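Local coordinates for protein short chain dehydrogenase (Mycobacterium smegmatis, PDB 3UCX) that is probably an NAD(P)-dependent oxidoreductase of the short-chain dehydrogenase family, its natural substrate not established, at residues Gly7-Lys12 / Arg29-Gln34; Val13-Gly18 / Asp37-Ala42; Gly140-Val145 / Lys181-Asn186; Asn144-Val149 / Ser165-Met170; Val188-Ile193 / Asp233-Ala238. All coordinates share one frame; numbering follows the deposited sequence.

Contact 1: residues Gly7-Lys12 / Arg29-Gln34; sequences GLLTDK and RRCAEQ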
# COMPACT_ATOMS: atom_id res chain seq x y z
N GLY A 7 -31.12 14.99 2.18
CA GLY A 7 -30.74 15.85 1.01
C GLY A 7 -29.23 16.02 0.80
O GLY A 7 -28.72 17.14 0.88
N LEU A 8 -28.52 14.94 0.51
CA LEU A 8 -27.05 15.00 0.31
C LEU A 8 -26.64 15.86 -0.90
O LEU A 8 -25.55 16.43 -0.90
CB LEU A 8 -26.44 13.62 0.11
CG LEU A 8 -25.91 12.83 1.31
CD1 LEU A 8 -25.40 11.46 0.87
CD2 LEU A 8 -24.82 13.62 2.02
N LEU A 9 -27.50 15.95 -1.91
CA LEU A 9 -27.13 16.55 -3.20
C LEU A 9 -28.14 17.58 -3.67
O LEU A 9 -28.30 17.82 -4.87
CB LEU A 9 -26.95 15.46 -4.26
CG LEU A 9 -25.90 14.38 -4.00
CD1 LEU A 9 -26.00 13.31 -5.07
CD2 LEU A 9 -24.47 14.96 -3.96
N THR A 10 -28.81 18.21 -2.70
CA THR A 10 -29.87 19.16 -2.99
C THR A 10 -29.39 20.26 -3.92
O THR A 10 -28.38 20.91 -3.65
CB THR A 10 -30.40 19.82 -1.71
OG1 THR A 10 -30.99 18.82 -0.86
CG2 THR A 10 -31.42 20.87 -2.07
N ASP A 11 -30.13 20.42 -5.02
CA ASP A 11 -29.89 21.38 -6.09
C ASP A 11 -28.51 21.31 -6.76
O ASP A 11 -28.06 22.28 -7.35
CB ASP A 11 -30.22 22.81 -5.62
CG ASP A 11 -31.70 23.04 -5.41
OD1 ASP A 11 -32.55 22.28 -5.97
OD2 ASP A 11 -32.03 23.99 -4.69
N LYS A 12 -27.88 20.15 -6.70
CA LYS A 12 -26.65 19.90 -7.43
C LYS A 12 -26.96 19.25 -8.76
O LYS A 12 -27.98 18.59 -8.89
CB LYS A 12 -25.74 19.01 -6.60
CG LYS A 12 -25.38 19.68 -5.28
CD LYS A 12 -24.02 19.29 -4.73
CE LYS A 12 -23.55 20.35 -3.74
NZ LYS A 12 -22.78 19.75 -2.62
N ARG A 29 -30.93 6.97 -9.68
CA ARG A 29 -32.08 7.02 -8.81
C ARG A 29 -31.70 7.59 -7.47
O ARG A 29 -32.35 8.49 -6.98
CB ARG A 29 -32.70 5.61 -8.67
CG ARG A 29 -33.90 5.53 -7.71
CD ARG A 29 -34.42 4.11 -7.47
NE ARG A 29 -33.41 3.16 -6.98
CZ ARG A 29 -32.99 3.05 -5.71
NH1 ARG A 29 -33.46 3.85 -4.76
NH2 ARG A 29 -32.08 2.13 -5.39
N ARG A 30 -30.63 7.06 -6.86
CA ARG A 30 -30.23 7.53 -5.55
C ARG A 30 -29.84 9.01 -5.53
O ARG A 30 -30.16 9.70 -4.59
CB ARG A 30 -29.12 6.65 -4.96
CG ARG A 30 -29.60 5.23 -4.59
CD ARG A 30 -30.32 5.19 -3.25
NE ARG A 30 -29.49 5.70 -2.16
CZ ARG A 30 -28.44 5.06 -1.65
NH1 ARG A 30 -28.12 3.85 -2.09
NH2 ARG A 30 -27.73 5.62 -0.69
N CYS A 31 -29.13 9.49 -6.56
CA CYS A 31 -28.74 10.91 -6.61
C CYS A 31 -29.97 11.80 -6.64
O CYS A 31 -30.04 12.79 -5.92
CB CYS A 31 -27.86 11.20 -7.82
SG CYS A 31 -26.19 10.54 -7.68
N ALA A 32 -30.95 11.40 -7.45
CA ALA A 32 -32.21 12.14 -7.59
C ALA A 32 -32.98 12.17 -6.27
O ALA A 32 -33.44 13.22 -5.85
CB ALA A 32 -33.05 11.54 -8.71
N GLU A 33 -33.05 11.04 -5.58
CA GLU A 33 -33.67 10.96 -4.24
C GLU A 33 -33.02 11.90 -3.26
O GLU A 33 -33.68 12.40 -2.37
CB GLU A 33 -33.58 9.54 -3.68
CG GLU A 33 -34.52 8.54 -4.32
CD GLU A 33 -34.27 7.10 -3.88
OE1 GLU A 33 -33.37 6.85 -3.04
OE2 GLU A 33 -34.96 6.21 -4.39
N GLN A 34 -31.71 12.14 -3.42
CA GLN A 34 -30.95 13.06 -2.58
C GLN A 34 -30.97 14.51 -3.09
O GLN A 34 -30.22 15.37 -2.58
CB GLN A 34 -29.52 12.55 -2.42
CG GLN A 34 -29.45 11.22 -1.69
CD GLN A 34 -30.01 11.33 -0.30
OE1 GLN A 34 -29.72 12.29 0.40
NE2 GLN A 34 -30.86 10.37 0.09

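Contact 2: residues Val13-Gly18 / Asp37-Ala42; sequences VVVISG and DLVLAA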
# COMPACT_ATOMS: atom_id res chain seq x y z
N VAL A 13 -26.10 19.46 -9.74
CA VAL A 13 -26.20 18.76 -11.00
C VAL A 13 -25.10 17.69 -11.05
O VAL A 13 -23.90 17.97 -10.86
CB VAL A 13 -26.08 19.73 -12.19
CG1 VAL A 13 -25.95 18.97 -13.49
CG2 VAL A 13 -27.29 20.66 -12.24
N VAL A 14 -25.52 16.46 -11.32
CA VAL A 14 -24.65 15.30 -11.34
C VAL A 14 -24.66 14.70 -12.74
O VAL A 14 -25.72 14.36 -13.28
CB VAL A 14 -25.12 14.24 -10.30
CG1 VAL A 14 -24.28 12.98 -10.38
CG2 VAL A 14 -25.07 14.82 -8.88
N VAL A 15 -23.48 14.58 -13.33
CA VAL A 15 -23.28 13.90 -14.59
C VAL A 15 -22.82 12.47 -14.29
O VAL A 15 -21.84 12.26 -13.59
CB VAL A 15 -22.22 14.64 -15.43
CG1 VAL A 15 -21.84 13.87 -16.69
CG2 VAL A 15 -22.65 16.06 -15.74
N ILE A 16 -23.55 11.49 -14.82
CA ILE A 16 -23.13 10.10 -14.74
C ILE A 16 -22.82 9.59 -16.14
O ILE A 16 -23.69 9.59 -17.03
CB ILE A 16 -24.20 9.19 -14.07
CG1 ILE A 16 -24.62 9.74 -12.71
CG2 ILE A 16 -23.63 7.77 -13.89
CD1 ILE A 16 -25.75 8.99 -12.07
N SER A 17 -21.57 9.20 -16.36
CA SER A 17 -21.18 8.57 -17.60
C SER A 17 -21.13 7.05 -17.39
O SER A 17 -20.64 6.57 -16.37
CB SER A 17 -19.82 9.11 -18.08
OG SER A 17 -19.21 8.22 -19.02
N GLY A 18 -21.60 6.31 -18.37
CA GLY A 18 -21.56 4.85 -18.29
C GLY A 18 -22.71 4.31 -17.48
O GLY A 18 -22.52 3.48 -16.60
N ASP A 37 -30.31 16.96 -9.81
CA ASP A 37 -30.73 16.77 -11.19
C ASP A 37 -29.61 16.10 -11.94
O ASP A 37 -28.45 16.30 -11.61
CB ASP A 37 -31.04 18.11 -11.85
CG ASP A 37 -32.27 18.76 -11.26
OD1 ASP A 37 -33.30 18.07 -11.09
OD2 ASP A 37 -32.19 19.95 -10.94
N LEU A 38 -29.96 15.32 -12.96
CA LEU A 38 -29.02 14.42 -13.61
C LEU A 38 -28.76 14.75 -15.06
O LEU A 38 -29.64 15.20 -15.78
CB LEU A 38 -29.56 12.98 -13.56
CG LEU A 38 -29.37 12.16 -12.29
CD1 LEU A 38 -27.92 11.73 -12.15
CD2 LEU A 38 -29.85 12.89 -11.05
N VAL A 39 -27.53 14.46 -15.47
CA VAL A 39 -27.17 14.25 -16.86
C VAL A 39 -26.77 12.79 -16.98
O VAL A 39 -25.90 12.32 -16.24
CB VAL A 39 -25.97 15.13 -17.29
CG1 VAL A 39 -25.58 14.81 -18.72
CG2 VAL A 39 -26.33 16.60 -17.10
N LEU A 40 -27.43 12.07 -17.88
CA LEU A 40 -27.14 10.67 -18.12
C LEU A 40 -26.49 10.49 -19.49
O LEU A 40 -27.05 10.88 -20.53
CB LEU A 40 -28.44 9.84 -18.02
CG LEU A 40 -29.26 10.04 -16.74
CD1 LEU A 40 -30.63 9.35 -16.83
CD2 LEU A 40 -28.50 9.62 -15.49
N ALA A 41 -25.31 9.88 -19.49
CA ALA A 41 -24.54 9.69 -20.71
C ALA A 41 -24.21 8.19 -20.87
O ALA A 41 -23.80 7.53 -19.93
CB ALA A 41 -23.27 10.53 -20.68
N ALA A 42 -24.46 7.67 -22.07
CA ALA A 42 -24.13 6.30 -22.44
C ALA A 42 -24.16 6.27 -23.96
O ALA A 42 -24.68 7.20 -24.57
CB ALA A 42 -25.13 5.32 -21.85
O HOH W 1 -20.86 7.25 -21.28

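Contact 3: residues Gly140-Val145 / Lys181-Asn186; sequences GAVVNV and KGIRVN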
# COMPACT_ATOMS: atom_id res chain seq x y z
N GLY A 140 -16.39 21.57 -7.56
CA GLY A 140 -17.10 20.31 -7.58
C GLY A 140 -16.24 19.09 -7.30
O GLY A 140 -15.13 19.19 -6.77
N ALA A 141 -16.80 17.94 -7.61
CA ALA A 141 -16.22 16.67 -7.26
C ALA A 141 -16.34 15.68 -8.40
O ALA A 141 -17.35 15.64 -9.12
CB ALA A 141 -16.89 16.12 -5.99
N VAL A 142 -15.31 14.86 -8.52
CA VAL A 142 -15.27 13.76 -9.45
C VAL A 142 -15.21 12.48 -8.63
O VAL A 142 -14.44 12.41 -7.68
CB VAL A 142 -14.03 13.81 -10.34
CG1 VAL A 142 -13.95 12.53 -11.21
CG2 VAL A 142 -14.04 15.12 -11.18
N VAL A 143 -16.04 11.51 -8.98
CA VAL A 143 -15.91 10.14 -8.45
C VAL A 143 -15.74 9.19 -9.62
O VAL A 143 -16.64 9.05 -10.46
CB VAL A 143 -17.12 9.67 -7.62
CG1 VAL A 143 -16.80 8.32 -6.96
CG2 VAL A 143 -17.49 10.69 -6.56
N ASN A 144 -14.60 8.52 -9.64
CA ASN A 144 -14.34 7.48 -10.61
C ASN A 144 -14.60 6.12 -9.99
O ASN A 144 -14.00 5.78 -8.98
CB ASN A 144 -12.91 7.57 -11.13
CG ASN A 144 -12.68 8.81 -11.97
OD1 ASN A 144 -13.61 9.33 -12.56
ND2 ASN A 144 -11.44 9.31 -11.98
N VAL A 145 -15.52 5.37 -10.59
CA VAL A 145 -15.81 4.01 -10.14
C VAL A 145 -14.72 3.12 -10.68
O VAL A 145 -14.54 2.98 -11.91
CB VAL A 145 -17.20 3.53 -10.55
CG1 VAL A 145 -17.44 2.08 -10.06
CG2 VAL A 145 -18.25 4.48 -10.00
N LYS A 181 -7.64 24.14 -8.07
CA LYS A 181 -8.90 24.76 -8.47
C LYS A 181 -10.07 24.44 -7.51
O LYS A 181 -11.19 24.86 -7.75
CB LYS A 181 -9.27 24.27 -9.84
CG LYS A 181 -8.25 24.60 -10.90
CD LYS A 181 -8.77 23.92 -12.14
CE LYS A 181 -7.69 23.49 -13.09
NZ LYS A 181 -7.65 24.46 -14.16
N GLY A 182 -9.79 23.70 -6.44
CA GLY A 182 -10.78 23.34 -5.45
C GLY A 182 -11.64 22.16 -5.88
O GLY A 182 -12.69 21.94 -5.27
N ILE A 183 -11.21 21.41 -6.90
CA ILE A 183 -11.97 20.26 -7.40
C ILE A 183 -11.44 18.99 -6.69
O ILE A 183 -10.24 18.76 -6.70
CB ILE A 183 -11.84 20.08 -8.93
CG1 ILE A 183 -12.40 21.31 -9.68
CG2 ILE A 183 -12.53 18.81 -9.43
CD1 ILE A 183 -11.96 21.33 -11.14
N ARG A 184 -12.34 18.23 -6.09
CA ARG A 184 -12.01 16.95 -5.44
C ARG A 184 -12.13 15.81 -6.43
O ARG A 184 -12.99 15.81 -7.32
CB ARG A 184 -12.93 16.70 -4.24
CG ARG A 184 -12.80 17.77 -3.17
CD ARG A 184 -13.59 17.49 -1.90
NE ARG A 184 -15.02 17.30 -2.17
CZ ARG A 184 -15.66 16.12 -2.27
NH1 ARG A 184 -15.07 14.94 -2.10
NH2 ARG A 184 -16.96 16.14 -2.52
N VAL A 185 -11.24 14.83 -6.30
CA VAL A 185 -11.26 13.64 -7.15
C VAL A 185 -11.00 12.43 -6.28
O VAL A 185 -9.94 12.30 -5.68
CB VAL A 185 -10.20 13.69 -8.26
CG1 VAL A 185 -10.33 12.45 -9.17
CG2 VAL A 185 -10.29 15.01 -9.06
N ASN A 186 -11.98 11.53 -6.21
CA ASN A 186 -11.84 10.28 -5.45
C ASN A 186 -12.30 9.09 -6.26
O ASN A 186 -12.98 9.24 -7.30
CB ASN A 186 -12.66 10.37 -4.14
CG ASN A 186 -12.13 11.44 -3.20
OD1 ASN A 186 -11.10 11.26 -2.55
ND2 ASN A 186 -12.83 12.59 -3.14
O HOH W 2 -16.46 19.43 -3.71
O HOH W 3 -15.11 12.89 -4.92

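Contact 4: residues Asn144-Val149 / Ser165-Met170; sequences NVNSMV and SALLAM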
# COMPACT_ATOMS: atom_id res chain seq x y z
N ASN A 144 -14.60 8.52 -9.64
CA ASN A 144 -14.34 7.48 -10.61
C ASN A 144 -14.60 6.12 -9.99
O ASN A 144 -14.00 5.78 -8.98
CB ASN A 144 -12.91 7.57 -11.13
CG ASN A 144 -12.68 8.81 -11.97
OD1 ASN A 144 -13.61 9.33 -12.56
ND2 ASN A 144 -11.44 9.31 -11.98
N VAL A 145 -15.52 5.37 -10.59
CA VAL A 145 -15.81 4.01 -10.14
C VAL A 145 -14.72 3.12 -10.68
O VAL A 145 -14.54 2.98 -11.91
CB VAL A 145 -17.20 3.53 -10.55
CG1 VAL A 145 -17.44 2.08 -10.06
CG2 VAL A 145 -18.25 4.48 -10.00
N ASN A 146 -13.94 2.56 -9.76
CA ASN A 146 -12.85 1.68 -10.10
C ASN A 146 -13.25 0.22 -9.75
O ASN A 146 -14.40 -0.19 -10.01
CB ASN A 146 -11.57 2.19 -9.40
CG ASN A 146 -10.29 1.71 -10.05
OD1 ASN A 146 -10.00 0.51 -10.00
ND2 ASN A 146 -9.51 2.64 -10.66
N SER A 147 -12.34 -0.58 -9.21
CA SER A 147 -12.62 -2.00 -8.99
C SER A 147 -11.67 -2.62 -7.99
O SER A 147 -10.49 -2.27 -7.92
CB SER A 147 -12.50 -2.78 -10.30
OG SER A 147 -12.59 -4.20 -10.08
N MET A 148 -12.20 -3.55 -7.21
CA MET A 148 -11.42 -4.42 -6.31
C MET A 148 -10.24 -5.11 -6.97
O MET A 148 -9.30 -5.50 -6.31
CB MET A 148 -12.36 -5.48 -5.70
CG MET A 148 -11.80 -6.21 -4.50
SD MET A 148 -13.02 -7.29 -3.72
CE MET A 148 -13.14 -8.61 -4.96
N VAL A 149 -10.31 -5.33 -8.28
CA VAL A 149 -9.25 -5.99 -9.03
C VAL A 149 -7.88 -5.33 -8.80
O VAL A 149 -6.86 -5.97 -8.92
CB VAL A 149 -9.56 -5.95 -10.54
CG1 VAL A 149 -9.30 -4.56 -11.11
CG2 VAL A 149 -8.75 -6.99 -11.28
N SER A 165 -5.92 0.03 -12.93
CA SER A 165 -4.75 0.56 -12.25
C SER A 165 -4.27 1.85 -12.90
O SER A 165 -3.91 2.79 -12.20
CB SER A 165 -3.63 -0.47 -12.25
OG SER A 165 -4.03 -1.58 -11.42
N ALA A 166 -4.27 1.89 -14.21
CA ALA A 166 -3.93 3.12 -14.93
C ALA A 166 -4.94 4.22 -14.55
O ALA A 166 -4.56 5.38 -14.30
CB ALA A 166 -3.91 2.88 -16.45
N LEU A 167 -6.22 3.85 -14.46
CA LEU A 167 -7.27 4.80 -14.06
C LEU A 167 -7.06 5.32 -12.64
O LEU A 167 -7.25 6.51 -12.38
CB LEU A 167 -8.66 4.17 -14.21
CG LEU A 167 -9.85 4.91 -13.57
CD1 LEU A 167 -10.11 6.29 -14.21
CD2 LEU A 167 -11.10 4.05 -13.62
N LEU A 168 -6.71 4.43 -11.71
CA LEU A 168 -6.46 4.81 -10.31
C LEU A 168 -5.29 5.79 -10.22
O LEU A 168 -5.37 6.84 -9.54
CB LEU A 168 -6.23 3.57 -9.44
CG LEU A 168 -6.00 3.81 -7.94
CD1 LEU A 168 -7.16 4.61 -7.33
CD2 LEU A 168 -5.71 2.50 -7.21
N ALA A 169 -4.22 5.47 -10.93
CA ALA A 169 -3.04 6.32 -10.96
C ALA A 169 -3.41 7.72 -11.51
O ALA A 169 -3.11 8.74 -10.91
CB ALA A 169 -1.95 5.68 -11.80
N MET A 170 -4.13 7.74 -12.63
CA MET A 170 -4.60 8.98 -13.22
C MET A 170 -5.49 9.78 -12.26
O MET A 170 -5.39 11.03 -12.18
CB MET A 170 -5.38 8.68 -14.50
CG MET A 170 -5.80 9.92 -15.27
SD MET A 170 -6.86 9.47 -16.64
CE MET A 170 -8.43 9.17 -15.84

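Contact 5: residues Val188-Ile193 / Asp233-Ala238; sequences VLPGYI and DEVASA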
# COMPACT_ATOMS: atom_id res chain seq x y z
N VAL A 188 -14.10 4.99 -5.96
CA VAL A 188 -14.83 3.97 -5.19
C VAL A 188 -14.54 2.61 -5.87
O VAL A 188 -14.64 2.48 -7.10
CB VAL A 188 -16.33 4.27 -5.09
CG1 VAL A 188 -17.10 3.09 -4.47
CG2 VAL A 188 -16.60 5.57 -4.31
N LEU A 189 -14.09 1.65 -5.07
CA LEU A 189 -13.58 0.35 -5.56
C LEU A 189 -14.48 -0.78 -5.07
O LEU A 189 -14.26 -1.34 -4.01
CB LEU A 189 -12.17 0.10 -5.06
CG LEU A 189 -11.03 0.85 -5.77
CD1 LEU A 189 -11.28 2.36 -5.70
CD2 LEU A 189 -9.69 0.47 -5.13
N PRO A 190 -15.49 -1.12 -5.85
CA PRO A 190 -16.32 -2.26 -5.48
C PRO A 190 -15.77 -3.57 -6.02
O PRO A 190 -15.06 -3.58 -7.06
CB PRO A 190 -17.65 -1.94 -6.17
CG PRO A 190 -17.23 -1.22 -7.41
CD PRO A 190 -16.00 -0.42 -7.05
N GLY A 191 -16.09 -4.67 -5.35
CA GLY A 191 -15.94 -5.99 -5.95
C GLY A 191 -17.22 -6.31 -6.72
O GLY A 191 -17.75 -5.46 -7.43
N TYR A 192 -17.71 -7.54 -6.56
CA TYR A 192 -19.01 -7.91 -7.10
C TYR A 192 -20.06 -7.03 -6.48
O TYR A 192 -19.97 -6.67 -5.30
CB TYR A 192 -19.34 -9.35 -6.74
CG TYR A 192 -18.67 -10.38 -7.58
CD1 TYR A 192 -19.00 -10.53 -8.92
CD2 TYR A 192 -17.73 -11.23 -7.03
CE1 TYR A 192 -18.39 -11.51 -9.70
CE2 TYR A 192 -17.11 -12.20 -7.80
CZ TYR A 192 -17.45 -12.33 -9.13
OH TYR A 192 -16.83 -13.32 -9.87
N ILE A 193 -21.08 -6.70 -7.25
CA ILE A 193 -22.13 -5.85 -6.77
C ILE A 193 -23.47 -6.56 -6.96
O ILE A 193 -23.91 -6.77 -8.08
CB ILE A 193 -22.17 -4.49 -7.48
CG1 ILE A 193 -20.80 -3.79 -7.46
CG2 ILE A 193 -23.20 -3.60 -6.80
CD1 ILE A 193 -20.78 -2.45 -8.20
N ASP A 233 -27.10 -0.59 -3.89
CA ASP A 233 -27.32 0.54 -2.99
C ASP A 233 -26.09 0.84 -2.12
O ASP A 233 -25.79 1.99 -1.86
CB ASP A 233 -28.57 0.37 -2.12
CG ASP A 233 -29.84 0.86 -2.82
OD1 ASP A 233 -29.86 1.95 -3.45
OD2 ASP A 233 -30.86 0.17 -2.71
N GLU A 234 -25.41 -0.19 -1.63
CA GLU A 234 -24.27 0.05 -0.73
C GLU A 234 -23.12 0.71 -1.47
O GLU A 234 -22.41 1.55 -0.91
CB GLU A 234 -23.82 -1.26 -0.03
CG GLU A 234 -24.77 -1.66 1.11
CD GLU A 234 -24.55 -3.07 1.65
OE1 GLU A 234 -24.11 -3.95 0.90
OE2 GLU A 234 -24.83 -3.29 2.84
N VAL A 235 -22.91 0.32 -2.72
CA VAL A 235 -21.84 0.93 -3.51
C VAL A 235 -22.26 2.36 -3.87
O VAL A 235 -21.46 3.31 -3.76
CB VAL A 235 -21.51 0.09 -4.76
CG1 VAL A 235 -20.45 0.81 -5.63
CG2 VAL A 235 -21.08 -1.31 -4.34
N ALA A 236 -23.52 2.52 -4.27
CA ALA A 236 -24.07 3.85 -4.52
C ALA A 236 -23.93 4.80 -3.33
O ALA A 236 -23.60 6.00 -3.50
CB ALA A 236 -25.54 3.74 -4.95
N SER A 237 -24.22 4.31 -2.13
CA SER A 237 -24.05 5.14 -0.93
C SER A 237 -22.63 5.70 -0.78
O SER A 237 -22.44 6.86 -0.39
CB SER A 237 -24.40 4.35 0.33
OG SER A 237 -25.80 4.06 0.39
N ALA A 238 -21.63 4.87 -1.02
CA ALA A 238 -20.22 5.28 -0.97
C ALA A 238 -19.93 6.38 -2.01
O ALA A 238 -19.23 7.35 -1.72
CB ALA A 238 -19.31 4.09 -1.22

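Contact 1: residues Gly7-Lys12 / Arg29-Gln34
Gln34 meets Leu8 and Leu9 with two acceptors, one from its side chain and one from its backbone, and hydrogen bonds to both carry the polar part of the contact. Leu8 N reaches Gln34 OE1 at 2.9 Å, almost straight at hydrogen (174°) and in the plane of the amide carbonyl. Leu9 N gives the second bond, to Gln34 O at 2.9 Å, bent to 147° and tilted from the carbonyl plane. A bend of the Gln34 chain at chi2 (-61°) puts OE1 in front of Leu8 N. Gln34 thus accepts from two consecutive amides, Leu8 and Leu9, of the type I turn Gly7-Thr10. The Leu8 side chain runs alongside that of Gln34, pointing the same way, and its CB packs against the amide oxygen, 3.6 Å from Gln34 OE1.

The apolar contact belongs to Leu9, which is buried: its CD1 branch touches Cys31 SG at 3.8 Å and Cys31 CB at 3.9 Å. Leu240 of helix 232-243 packs on both Cys31 and Gln34.

Within the helix Arg29 NH1 forms a salt bridge with Glu33 OE2 (2.8 Å), and Arg29 NH2 and Arg30 NH1 both reach Asp233 OD1 on helix 232-243.

Through the type I turn Gly7-Thr10, the loop that leads into strand 13-17 docks on the C-terminal end of helix 23-33, the first helix of a Rossmann fold.

Contact 2: residues Val13-Gly18 / Asp37-Ala42
The first beta-alpha-beta unit of the Rossmann fold closes here: strand 13-17 and strand 37-42, joined through helix 23-33, lie side by side and parallel in the central sheet, their axes approaching to 4.7 Å at an angle of 19°. The backbone ladder is regular. Val14 N donates to Asp37 O and Val14 O accepts from Val39 N (2.8 Å); two residues on, Ile16 N donates to Val39 O and Ile16 O accepts from Ala41 N. Gly18 N, just past the strand, adds a more bent bond to Ala41 O (142°).

On the face of Val13, Val15, Val39 and Ala41, Val15 and Val39 lie side by side and point the same way, Val15 CG2 resting 3.8 Å from Val39 CB. Helix 72-85 covers this face, with Leu78 on both Val39 and Ala41. Asp37, at the strand's start on the same face, has its carboxylate held by Arg60 and Arg61.

On the face of Val14, Ile16, Leu38 and Leu40, Ile16 and Leu38 cross obliquely. With CG1 beside the backbone N (chi1 -53°) and an extended chi2, Ile16 sends CD1 to Leu38 CD1 at 3.5 Å, a tight methyl pair. Leu38 CD1 also lies 4.2 Å from Val14 CB, bridging two residues of the neighbouring strand. Helix 45-57 packs on Leu38 and Leu40.

At the C-terminal end of the two strands a water stands 3.0 Å from Ser17 OG and donates weakly to Ala41 O at 3.2 Å.

Contact 3: residues Gly140-Val145 / Lys181-Asn186
Arg184 lays one face of its guanidinium over the methyl of Ala141, NH2 standing 3.5 Å from Ala141 CB and CZ 3.9 Å. The pair sits in a parallel beta-alpha-beta unit of the Rossmann fold, strand 141-145 being joined to strand 184-190 through helix 158-179. A bend at chi3 (-57°) turns the guanidinium back over Ala141, and NH1 binds the carbonyls of Met242 and Ile250.

Four backbone bonds join the strands: Arg184 N to Gly140 O, Val142 N to Arg184 O (2.8 Å), Asn186 N to Val142 O and Asn144 N to Asn186 O. A Schellman motif at Gly182 ends the preceding helix, just before the strand.

On the other face, Val142 and Val185 lie side by side, pointing the same way, with Val142 CB 4.1 Å from Val185 CG1. Leu135 covers Val142, and Leu178 covers Val185.

Two waters serve the polar side chains on the Ala141 face. One accepts from Arg184 NE. The Asn186 carboxamide is held by Ile250 and Gln253; its ND2 also donates to the second water at 2.9 Å, which donates a hydrogen bond to Val142 O at 2.9 Å.

Contact 4: residues Asn144-Val149 / Ser165-Met170
Leu167 rises from helix 158-179 toward the end of strand 141-145, within one beta-alpha-beta unit, and the path of its side chain spans most of the contact. Its CB lies 4.0 Å from Asn146 ND2. CG comes closer to that nitrogen, and CD2 closest at 3.6 Å, while also approaching Val145 O. The other branch, CD1, turns to Asn144 and stands 4.0 Å from its ND2. With CG opposite the backbone N (chi1 168°), the isobutyl group reaches across to the strand end, splitting its two methyls between two asparagines.

The Asn146 side chain crosses that of Leu168 at about a right angle, ND2 resting 3.6 Å from Leu168 CB. ND2 donates an N-H to Lys164 O, one turn back. Asn146 OD1 takes Ser147 N at 2.7 Å in the carbonyl plane, on a lone pair, although the bond is bent to 131° at hydrogen. Ser147 OG in turn accepts from Val149 N, closing an ST turn.

Tyr160 and Lys164, which touch Ser147, have the spacing of the YxxxK motif of short-chain dehydrogenases. The helix also packs on a third subunit, Ser165 against its Ala169.

No hydrogen bond joins the two segments directly. Both buried amides find partners, Asn144 in Asn94 and Ser171, Asn146 in Ser147 N and Lys164 O. The chemistry implies leucine packing against amides whose rotation these bonds probably fix.

Contact 5: residues Val188-Ile193 / Asp233-Ala238
Val235 faces the strand 188-190 with both of its methyls, and three residues of the facing segment close round them. Ile193 meets it at about a right angle: Ile193 CG1, CG2 and CD1 all come to Val235 CG2, the CG2-CG2 distance being 4.0 Å. With CG1 set beside the backbone N (chi1 -52°), Ile193 brings its whole outer branch across the valine. Pro190 approaches with its ring carbon CB, 3.9 Å from Val235 CG2 and 4.0 Å from Val235 CG1, and so touches both methyls. Val188, two residues earlier in the strand, has its CG1 4.2 Å from Val235 CG1.

One helical turn on, Ala238 lies toward the strand as well. Its CB is 4.1 Å from Val188 CG1, and Val188 CG2 stands by the Ala238 carbonyl. Val188 therefore straddles the two helix residues, one branch reaching both side chains. Helix and strand run nearly antiparallel (166°), the axes of these short segments 9.2 Å apart.

Leu23 of helix 23-33 also packs on Val235, and Val257 of strand 254-257 touches Ala238. Away from the strand, Ala236 packs on Leu27 of helix 23-33, and Glu234 bonds Ser248 of the second subunit.

Without any hydrogen bond between the segments, helix 232-243 is held on the sheet here by van der Waals packing of branched aliphatic groups and the exclusion of water.

Contacts 2 and 3 are buried strand pairs of one parallel sheet, and backbone ladders dominate both. Contacts 4 and 5 set helices against strand ends of that sheet with no hydrogen bond across: contact 4 packs leucine on amides, contact 5 is wholly aliphatic. Contact 1 is partly buried at the periphery and joins a loop to a helix end by two bonds. It touches contact 2 through a probable Lys12 O-Asp37 N hydrogen bond and the packing of Cys31 on Val14, and contact 5 through Arg30, in a salt bridge with Asp233 and a probable hydrogen bond with Ser237. Contacts 3 and 4 share Asn144 and Val145; contacts 3 and 5 both use strand 184-190.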